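Local coordinates for KaiC domain-containing protein (Pyrococcus horikoshii, PDB 2ZTS) that binds ADP and magnesium in a KaiC-like P-loop fold, consistent with an ATP-binding role, and is otherwise of uncharacterised function, at residues Pro17-Leu22 and Thr44-Gln49; Val33-Thr36 and Gly42-Thr45; Ala48-Lys53 and Gly172-Leu177. All blocks are in the same frame, centred on the assembly; numbering follows the deposited sequence.

Contact 1 (Pro17-Leu22 and Thr44-Gln49); sequences PGFDEL and TTFAAQ. With MG (magnesium ion), chain I; ADP (adenosine-5'-diphosphate), chain H.
F19 and F46 meet as a T-shaped (edge-to-face) aromatic pair between the 17-22 loop and the helix that follows the P-loop of this KaiC-like fold. The ring centroids lie 5.5 Å apart and the planes stand at 89°, as the T-shape requires. F46 is the edge-on partner: its outermost carbon, CZ, sits 4.0 Å above the plane of the F19 ring, near the rim rather than over the centre, and 4.1 Å from F19 CZ. F46 CG lies anti to the backbone N (chi1 -172°), and this carries the ring across to the loop although its CB does not point there. Both phenylalanines are buried, with V218 touching F19 and I242 touching F46. The looser side is at P17, which is exposed; Q49 itself is buried. P17 CD lies 3.7 Å from Q49 NE2, a van der Waals contact. Q49 OE1 accepts a hydrogen bond from I242 N, and NE2 makes a weak one to G15 O. At the start of the same helix, T44 and T45 face the nucleotide instead of the loop. T44 OG1 binds the magnesium ion at 2.2 Å and is also hydrogen-bonded to D142 OD1, of the magnesium site. T45 N donates to ADP O1A at 2.9 Å, and T45 OG1 donates to that same oxygen.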
loop_
_atom_site.group_PDB
_atom_site.type_symbol
_atom_site.label_atom_id
_atom_site.label_comp_id
_atom_site.label_asym_id
_atom_site.label_seq_id
_atom_site.Cartn_x
_atom_site.Cartn_y
_atom_site.Cartn_z
ATOM N N PRO C 17 -5.779 19.352 -33.974
ATOM C CA PRO C 17 -6.433 20.665 -33.969
ATOM C C PRO C 17 -6.730 21.047 -32.561
ATOM O O PRO C 17 -7.135 20.195 -31.760
ATOM C CB PRO C 17 -7.697 20.444 -34.796
ATOM C CG PRO C 17 -7.363 19.243 -35.690
ATOM C CD PRO C 17 -6.458 18.394 -34.884
ATOM N N GLY C 18 -6.459 22.305 -32.240
ATOM C CA GLY C 18 -6.702 22.813 -30.911
ATOM C C GLY C 18 -5.548 22.693 -29.939
ATOM O O GLY C 18 -5.568 23.349 -28.894
ATOM N N PHE C 19 -4.521 21.926 -30.292
ATOM C CA PHE C 19 -3.445 21.590 -29.375
ATOM C C PHE C 19 -2.230 22.489 -29.427
ATOM O O PHE C 19 -1.641 22.787 -28.391
ATOM C CB PHE C 19 -2.985 20.141 -29.625
ATOM C CG PHE C 19 -2.123 19.615 -28.556
ATOM C CD1 PHE C 19 -2.665 19.350 -27.291
ATOM C CD2 PHE C 19 -0.778 19.380 -28.776
ATOM C CE1 PHE C 19 -1.885 18.907 -26.281
ATOM C CE2 PHE C 19 0.009 18.888 -27.773
ATOM C CZ PHE C 19 -0.541 18.643 -26.512
ATOM N N ASP C 20 -1.801 22.876 -30.621
ATOM C CA ASP C 20 -0.563 23.653 -30.747
ATOM C C ASP C 20 -0.645 24.943 -29.972
ATOM O O ASP C 20 0.331 25.365 -29.400
ATOM C CB ASP C 20 -0.203 23.943 -32.210
ATOM C CG ASP C 20 0.158 22.692 -32.969
ATOM O OD1 ASP C 20 0.508 21.674 -32.328
ATOM O OD2 ASP C 20 0.094 22.639 -34.224
ATOM N N GLU C 21 -1.819 25.548 -29.934
ATOM C CA GLU C 21 -2.037 26.778 -29.152
ATOM C C GLU C 21 -1.747 26.639 -27.652
ATOM O O GLU C 21 -1.623 27.636 -26.975
ATOM C CB GLU C 21 -3.480 27.366 -29.355
ATOM C CG GLU C 21 -4.637 26.393 -29.533
ATOM C CD GLU C 21 -5.143 26.210 -31.002
ATOM O OE1 GLU C 21 -4.610 25.322 -31.738
ATOM O OE2 GLU C 21 -6.117 26.893 -31.412
ATOM N N LEU C 22 -1.671 25.413 -27.135
ATOM C CA LEU C 22 -1.353 25.169 -25.730
ATOM C C LEU C 22 0.148 25.171 -25.475
ATOM O O LEU C 22 0.561 25.267 -24.329
ATOM C CB LEU C 22 -1.985 23.836 -25.239
ATOM C CG LEU C 22 -3.484 23.635 -25.510
ATOM C CD1 LEU C 22 -4.036 22.376 -24.950
ATOM C CD2 LEU C 22 -4.267 24.797 -25.000
ATOM N N THR C 44 -2.632 5.859 -28.152
ATOM C CA THR C 44 -2.327 5.354 -29.475
ATOM C C THR C 44 -2.785 6.260 -30.623
ATOM O O THR C 44 -2.025 6.526 -31.548
ATOM C CB THR C 44 -2.876 3.951 -29.579
ATOM O OG1 THR C 44 -2.043 3.114 -28.807
ATOM C CG2 THR C 44 -2.745 3.342 -30.996
ATOM N N THR C 45 -4.001 6.740 -30.520
ATOM C CA THR C 45 -4.643 7.623 -31.452
ATOM C C THR C 45 -3.907 8.946 -31.642
ATOM O O THR C 45 -3.602 9.352 -32.756
ATOM C CB THR C 45 -6.094 7.849 -30.973
ATOM O OG1 THR C 45 -6.770 6.591 -31.096
ATOM C CG2 THR C 45 -6.872 8.749 -31.906
ATOM N N PHE C 46 -3.633 9.598 -30.533
ATOM C CA PHE C 46 -2.879 10.842 -30.450
ATOM C C PHE C 46 -1.456 10.654 -31.063
ATOM O O PHE C 46 -1.040 11.434 -31.906
ATOM C CB PHE C 46 -2.804 11.184 -28.987
ATOM C CG PHE C 46 -2.231 12.498 -28.690
ATOM C CD1 PHE C 46 -3.025 13.502 -28.217
ATOM C CD2 PHE C 46 -0.872 12.732 -28.889
ATOM C CE1 PHE C 46 -2.481 14.731 -27.938
ATOM C CE2 PHE C 46 -0.311 13.979 -28.608
ATOM C CZ PHE C 46 -1.093 14.969 -28.127
ATOM N N ALA C 47 -0.758 9.576 -30.704
ATOM C CA ALA C 47 0.559 9.237 -31.300
ATOM C C ALA C 47 0.514 8.945 -32.809
ATOM O O ALA C 47 1.429 9.366 -33.562
ATOM C CB ALA C 47 1.172 8.092 -30.607
ATOM N N ALA C 48 -0.565 8.318 -33.264
ATOM C CA ALA C 48 -0.714 7.989 -34.658
ATOM C C ALA C 48 -1.006 9.258 -35.450
ATOM O O ALA C 48 -0.480 9.425 -36.551
ATOM C CB ALA C 48 -1.766 6.989 -34.858
ATOM N N GLN C 49 -1.841 10.124 -34.883
ATOM C CA GLN C 49 -2.199 11.369 -35.508
ATOM C C GLN C 49 -0.960 12.236 -35.734
ATOM O O GLN C 49 -0.787 12.850 -36.807
ATOM C CB GLN C 49 -3.234 12.110 -34.646
ATOM C CG GLN C 49 -4.118 13.095 -35.399
ATOM C CD GLN C 49 -5.372 13.456 -34.608
ATOM O OE1 GLN C 49 -5.894 12.612 -33.892
ATOM N NE2 GLN C 49 -5.822 14.717 -34.695
HETATM MG MG MG I . -2.862 2.034 -27.041
HETATM P PB ADP H . -5.168 3.927 -25.486
HETATM O O1B ADP H . -4.970 5.049 -24.560
HETATM O O2B ADP H . -5.568 2.632 -24.768
HETATM O O3B ADP H . -3.930 3.670 -26.418
HETATM P PA ADP H . -6.710 4.435 -27.923
HETATM O O1A ADP H . -5.927 5.528 -28.684
HETATM O O2A ADP H . -6.497 3.047 -28.481
HETATM O O3A ADP H . -6.453 4.480 -26.319
HETATM O "O5'" ADP H . -8.220 4.927 -27.961
HETATM C "C5'" ADP H . -9.238 4.185 -28.551
HETATM C "C4'" ADP H . -10.577 4.860 -28.367
HETATM O "O4'" ADP H . -10.901 5.831 -29.335
HETATM C "C3'" ADP H . -11.678 3.819 -28.384
HETATM O "O3'" ADP H . -11.678 3.176 -27.108
HETATM C "C2'" ADP H . -12.886 4.651 -28.767
HETATM O "O2'" ADP H . -13.471 5.260 -27.670
HETATM C "C1'" ADP H . -12.298 5.763 -29.643
HETATM N N9 ADP H . -12.376 5.473 -31.084
HETATM C C8 ADP H . -11.682 4.486 -31.774
HETATM N N7 ADP H . -11.994 4.567 -33.085
HETATM C C5 ADP H . -12.919 5.558 -33.228
HETATM C C6 ADP H . -13.587 6.076 -34.334
HETATM N N6 ADP H . -13.188 5.782 -35.580
HETATM N N1 ADP H . -14.462 7.149 -34.147
HETATM C C2 ADP H . -14.665 7.689 -32.887
HETATM N N3 ADP H . -13.984 7.174 -31.779
HETATM C C4 ADP H . -13.143 6.138 -31.967
HETATM O O HOH W 1 -4.495 1.516 -28.252
HETATM O O HOH W 2 -3.291 1.197 -25.178
HETATM O O HOH W 3 -2.002 0.316 -27.694
HETATM O O HOH W 4 -1.097 2.644 -26.111
#

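Contact 2 (Val33-Thr36 and Gly42-Thr45); sequences VLLT and GKTT. With MG (magnesium ion), chain I; ADP (adenosine-5'-diphosphate), chain H.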
loop_
_atom_site.group_PDB
_atom_site.type_symbol
_atom_site.label_atom_id
_atom_site.label_comp_id
_atom_site.label_asym_id
_atom_site.label_seq_id
_atom_site.Cartn_x
_atom_site.Cartn_y
_atom_site.Cartn_z
ATOM N N VAL C 33 8.704 13.486 -25.590
ATOM C CA VAL C 33 7.449 13.753 -24.868
ATOM C C VAL C 33 6.861 12.436 -24.408
ATOM O O VAL C 33 6.697 11.529 -25.221
ATOM C CB VAL C 33 6.446 14.414 -25.765
ATOM C CG1 VAL C 33 5.148 14.768 -25.030
ATOM C CG2 VAL C 33 7.071 15.722 -26.375
ATOM N N LEU C 34 6.573 12.350 -23.112
ATOM C CA LEU C 34 5.900 11.242 -22.487
ATOM C C LEU C 34 4.434 11.557 -22.539
ATOM O O LEU C 34 3.958 12.552 -21.983
ATOM C CB LEU C 34 6.348 11.060 -21.034
ATOM C CG LEU C 34 5.799 9.774 -20.400
ATOM C CD1 LEU C 34 6.402 8.498 -21.010
ATOM C CD2 LEU C 34 5.970 9.766 -18.910
ATOM N N LEU C 35 3.719 10.723 -23.282
ATOM C CA LEU C 35 2.284 10.746 -23.362
ATOM C C LEU C 35 1.750 9.600 -22.427
ATOM O O LEU C 35 2.002 8.386 -22.675
ATOM C CB LEU C 35 1.882 10.562 -24.807
ATOM C CG LEU C 35 0.378 10.486 -24.991
ATOM C CD1 LEU C 35 -0.300 11.825 -24.623
ATOM C CD2 LEU C 35 0.031 10.091 -26.373
ATOM N N THR C 36 1.045 9.990 -21.360
ATOM C CA THR C 36 0.603 9.058 -20.307
ATOM C C THR C 36 -0.893 9.188 -20.038
ATOM O O THR C 36 -1.488 10.207 -20.302
ATOM C CB THR C 36 1.468 9.246 -19.032
ATOM O OG1 THR C 36 1.110 8.280 -18.022
ATOM C CG2 THR C 36 1.302 10.631 -18.370
ATOM N N GLY C 42 -6.723 7.496 -25.265
ATOM C CA GLY C 42 -6.464 8.054 -26.587
ATOM C C GLY C 42 -5.005 8.096 -26.920
ATOM O O GLY C 42 -4.639 8.719 -27.908
ATOM N N LYS C 43 -4.177 7.398 -26.162
ATOM C CA LYS C 43 -2.722 7.472 -26.369
ATOM C C LYS C 43 -2.275 7.077 -27.760
ATOM O O LYS C 43 -1.541 7.805 -28.432
ATOM C CB LYS C 43 -1.983 6.582 -25.380
ATOM C CG LYS C 43 -2.121 7.007 -23.922
ATOM C CD LYS C 43 -1.256 6.220 -23.068
ATOM C CE LYS C 43 -1.699 4.764 -22.872
ATOM N NZ LYS C 43 -3.083 4.491 -22.574
ATOM N N THR C 44 -2.632 5.859 -28.152
ATOM C CA THR C 44 -2.327 5.354 -29.475
ATOM C C THR C 44 -2.785 6.260 -30.623
ATOM O O THR C 44 -2.025 6.526 -31.548
ATOM C CB THR C 44 -2.876 3.951 -29.579
ATOM O OG1 THR C 44 -2.043 3.114 -28.807
ATOM C CG2 THR C 44 -2.745 3.342 -30.996
ATOM N N THR C 45 -4.001 6.740 -30.520
ATOM C CA THR C 45 -4.643 7.623 -31.452
ATOM C C THR C 45 -3.907 8.946 -31.642
ATOM O O THR C 45 -3.602 9.352 -32.756
ATOM C CB THR C 45 -6.094 7.849 -30.973
ATOM O OG1 THR C 45 -6.770 6.591 -31.096
ATOM C CG2 THR C 45 -6.872 8.749 -31.906
HETATM MG MG MG I . -2.862 2.034 -27.041
HETATM P PB ADP H . -5.168 3.927 -25.486
HETATM O O1B ADP H . -4.970 5.049 -24.560
HETATM O O2B ADP H . -5.568 2.632 -24.768
HETATM O O3B ADP H . -3.930 3.670 -26.418
HETATM P PA ADP H . -6.710 4.435 -27.923
HETATM O O1A ADP H . -5.927 5.528 -28.684
HETATM O O2A ADP H . -6.497 3.047 -28.481
HETATM O O3A ADP H . -6.453 4.480 -26.319
HETATM O "O5'" ADP H . -8.220 4.927 -27.961
HETATM C "C5'" ADP H . -9.238 4.185 -28.551
HETATM C "C4'" ADP H . -10.577 4.860 -28.367
HETATM O "O4'" ADP H . -10.901 5.831 -29.335
HETATM C "C3'" ADP H . -11.678 3.819 -28.384
HETATM O "O3'" ADP H . -11.678 3.176 -27.108
HETATM C "C2'" ADP H . -12.886 4.651 -28.767
HETATM O "O2'" ADP H . -13.471 5.260 -27.670
HETATM C "C1'" ADP H . -12.298 5.763 -29.643
HETATM N N9 ADP H . -12.376 5.473 -31.084
HETATM C C8 ADP H . -11.682 4.486 -31.774
HETATM N N7 ADP H . -11.994 4.567 -33.085
HETATM C C5 ADP H . -12.919 5.558 -33.228
HETATM C C6 ADP H . -13.587 6.076 -34.334
HETATM N N6 ADP H . -13.188 5.782 -35.580
HETATM N N1 ADP H . -14.462 7.149 -34.147
HETATM C C2 ADP H . -14.665 7.689 -32.887
HETATM N N3 ADP H . -13.984 7.174 -31.779
HETATM C C4 ADP H . -13.143 6.138 -31.967
HETATM O O HOH W 1 -4.495 1.516 -28.252
HETATM O O HOH W 2 -3.291 1.197 -25.178
HETATM O O HOH W 3 -2.002 0.316 -27.694
HETATM O O HOH W 4 -1.097 2.644 -26.111
#
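L35 and K43 meet where strand 32-36 lies beside the first turn of helix 43-58, the two joined by a Walker A P-loop in the strand-loop-helix unit that holds the ADP phosphates. In the first shell, O1B of the beta-phosphate collects three donors: G42 N at 3.1 Å, K43 N at 3.0 Å and K43 NZ at 2.8 Å. The single N-H of G42 is shared between O1B and the bridging O3A and is straight to neither (140° to O3A), whereas T44 N donates to O3B more directly, at 166°. O3B is at the same time a magnesium ligand, so one oxygen joins the helix start to the metal. Positive charge and helix-start amides converge here, which would be expected to stabilise the phosphate charge.

The lysine tip gets there by curling. Bends at chi3 (-72°) and chi4 fold CE and NZ back to O1B, and NZ has further partners in E180, through a salt bridge, and G37 O. In the next shell, the strand backs the start of the helix: K43 CD passes 3.9 Å from L35 O and 4.3 Å from T36 C. L35 turns toward the helix and is itself packed against I176 and I203 of the flanking strands. Its branch ends against backbone, with CD2 3.5 Å from K43 O and 3.8 Å from K43 CA.

Contact 3 (Ala48-Lys53 and Gly172-Leu177); sequences AQFIYK and GVTTIL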
loop_
_atom_site.group_PDB
_atom_site.type_symbol
_atom_site.label_atom_id
_atom_site.label_comp_id
_atom_site.label_asym_id
_atom_site.label_seq_id
_atom_site.Cartn_x
_atom_site.Cartn_y
_atom_site.Cartn_z
ATOM N N ALA C 48 -0.565 8.318 -33.264
ATOM C CA ALA C 48 -0.714 7.989 -34.658
ATOM C C ALA C 48 -1.006 9.258 -35.450
ATOM O O ALA C 48 -0.480 9.425 -36.551
ATOM C CB ALA C 48 -1.766 6.989 -34.858
ATOM N N GLN C 49 -1.841 10.124 -34.883
ATOM C CA GLN C 49 -2.199 11.369 -35.508
ATOM C C GLN C 49 -0.960 12.236 -35.734
ATOM O O GLN C 49 -0.787 12.850 -36.807
ATOM C CB GLN C 49 -3.234 12.110 -34.646
ATOM C CG GLN C 49 -4.118 13.095 -35.399
ATOM C CD GLN C 49 -5.372 13.456 -34.608
ATOM O OE1 GLN C 49 -5.894 12.612 -33.892
ATOM N NE2 GLN C 49 -5.822 14.717 -34.695
ATOM N N PHE C 50 -0.079 12.252 -34.734
ATOM C CA PHE C 50 1.173 12.988 -34.792
ATOM C C PHE C 50 1.995 12.512 -35.979
ATOM O O PHE C 50 2.555 13.340 -36.685
ATOM C CB PHE C 50 1.940 12.813 -33.463
ATOM C CG PHE C 50 3.392 13.301 -33.448
ATOM C CD1 PHE C 50 3.703 14.658 -33.430
ATOM C CD2 PHE C 50 4.417 12.429 -33.251
ATOM C CE1 PHE C 50 5.000 15.096 -33.317
ATOM C CE2 PHE C 50 5.754 12.881 -33.121
ATOM C CZ PHE C 50 6.024 14.204 -33.147
ATOM N N ILE C 51 2.149 11.200 -36.153
ATOM C CA ILE C 51 2.968 10.671 -37.237
ATOM C C ILE C 51 2.263 10.868 -38.575
ATOM O O ILE C 51 2.858 11.357 -39.535
ATOM C CB ILE C 51 3.266 9.176 -37.071
ATOM C CG1 ILE C 51 4.117 8.904 -35.834
ATOM C CG2 ILE C 51 4.025 8.616 -38.291
ATOM C CD1 ILE C 51 5.452 9.572 -35.825
ATOM N N TYR C 52 0.982 10.514 -38.609
ATOM C CA TYR C 52 0.220 10.568 -39.837
ATOM C C TYR C 52 0.042 11.987 -40.355
ATOM O O TYR C 52 0.217 12.225 -41.549
ATOM C CB TYR C 52 -1.144 9.973 -39.679
ATOM C CG TYR C 52 -1.887 9.916 -40.987
ATOM C CD1 TYR C 52 -1.547 8.978 -41.930
ATOM C CD2 TYR C 52 -2.915 10.806 -41.282
ATOM C CE1 TYR C 52 -2.211 8.927 -43.188
ATOM C CE2 TYR C 52 -3.601 10.754 -42.544
ATOM C CZ TYR C 52 -3.238 9.811 -43.478
ATOM O OH TYR C 52 -3.866 9.698 -44.729
ATOM N N LYS C 53 -0.342 12.899 -39.472
ATOM C CA LYS C 53 -0.465 14.294 -39.841
ATOM C C LYS C 53 0.910 14.927 -40.100
ATOM O O LYS C 53 1.055 15.787 -40.957
ATOM C CB LYS C 53 -1.209 15.111 -38.790
ATOM C CG LYS C 53 -2.672 14.796 -38.690
ATOM C CD LYS C 53 -3.375 14.975 -40.040
ATOM C CE LYS C 53 -4.871 15.147 -39.933
ATOM N NZ LYS C 53 -5.491 15.025 -41.277
ATOM N N GLY C 172 18.240 12.916 -32.203
ATOM C CA GLY C 172 17.662 14.242 -32.245
ATOM C C GLY C 172 16.328 14.390 -32.955
ATOM O O GLY C 172 16.083 15.458 -33.503
ATOM N N VAL C 173 15.457 13.359 -32.969
ATOM C CA VAL C 173 14.108 13.518 -33.570
ATOM C C VAL C 173 13.083 13.961 -32.516
ATOM O O VAL C 173 13.382 14.078 -31.374
ATOM C CB VAL C 173 13.616 12.284 -34.371
ATOM C CG1 VAL C 173 14.555 12.048 -35.563
ATOM C CG2 VAL C 173 13.516 10.994 -33.515
ATOM N N THR C 174 11.902 14.342 -32.940
ATOM C CA THR C 174 10.903 14.765 -31.985
ATOM C C THR C 174 10.072 13.537 -31.757
ATOM O O THR C 174 9.517 13.018 -32.700
ATOM C CB THR C 174 10.046 15.845 -32.582
ATOM O OG1 THR C 174 10.827 17.014 -32.892
ATOM C CG2 THR C 174 8.957 16.281 -31.560
ATOM N N THR C 175 10.023 13.073 -30.513
ATOM C CA THR C 175 9.510 11.767 -30.151
ATOM C C THR C 175 8.367 11.819 -29.145
ATOM O O THR C 175 8.473 12.589 -28.174
ATOM C CB THR C 175 10.656 11.001 -29.502
ATOM O OG1 THR C 175 11.741 10.923 -30.441
ATOM C CG2 THR C 175 10.272 9.500 -29.187
ATOM N N ILE C 176 7.308 11.003 -29.361
ATOM C CA ILE C 176 6.327 10.639 -28.316
ATOM C C ILE C 176 6.536 9.171 -27.863
ATOM O O ILE C 176 6.604 8.238 -28.678
ATOM C CB ILE C 176 4.896 10.846 -28.797
ATOM C CG1 ILE C 176 4.653 12.327 -29.047
ATOM C CG2 ILE C 176 3.852 10.281 -27.774
ATOM C CD1 ILE C 176 3.367 12.642 -29.846
ATOM N N LEU C 177 6.666 8.983 -26.560
ATOM C CA LEU C 177 6.692 7.679 -25.904
ATOM C C LEU C 177 5.432 7.592 -25.100
ATOM O O LEU C 177 5.056 8.557 -24.414
ATOM C CB LEU C 177 7.865 7.560 -24.906
ATOM C CG LEU C 177 9.258 7.966 -25.399
ATOM C CD1 LEU C 177 10.249 8.037 -24.274
ATOM C CD2 LEU C 177 9.722 6.955 -26.436
#
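F50 reaches from helix 43-58 to T174 and I176 of strand 174-179, joining the helix to the central sheet of the P-loop fold. Starting at its base, F50 CB already lies 3.9 Å from I176 CD1. With CG anti to the backbone N (chi1 169°), the ring is sent out toward the strand. The same methyl then covers one ring face: CG is 3.7 Å from I176 CD1, CD2 is the nearest ring atom at 3.6 Å, and CD1 of the ring is farther off. This is a CH-pi contact, the methyl 3.9 Å from the centroid and 24° off the ring normal, offset toward the rim. At CE2 the partner changes, from I176 CD1 to T174 O at 3.8 Å. CZ brings the ring edge, in plane, to within 3.7 Å of T174 O, while T174 CG2 lies 3.9 Å from CZ. V12 touches both F50 and T174. A serine in place of F50 would probably leave the I176 methyl without its ring face and open a gap between helix and strand. The T174 hydroxyl is taken up by G30 N, and the methyl CG2 is the branch that meets the ring. The contact thus depends on shape and dispersion, with at most a faint electrostatic contribution from the ring edge near a carbonyl oxygen.

From the N terminus, the 17-22 loop comes first and waits for helix 43-58, whose first turns close contact 1 after 21 intervening residues. Contact 2 opens inside that span, on strand 32-36, and closes through the P-loop on the same helix start as contact 1, sharing T44 and T45. Contact 3 is in series with contact 2; it opens at A48 and Q49, where contact 1 ends, and closes 118 residues later on strand 174-179. That strand is the sheet neighbour of 32-36, with V33 N 2.7 Å from T175 O. One helix thus links loop, nucleotide site and sheet, and F46 touches both L35 and I176.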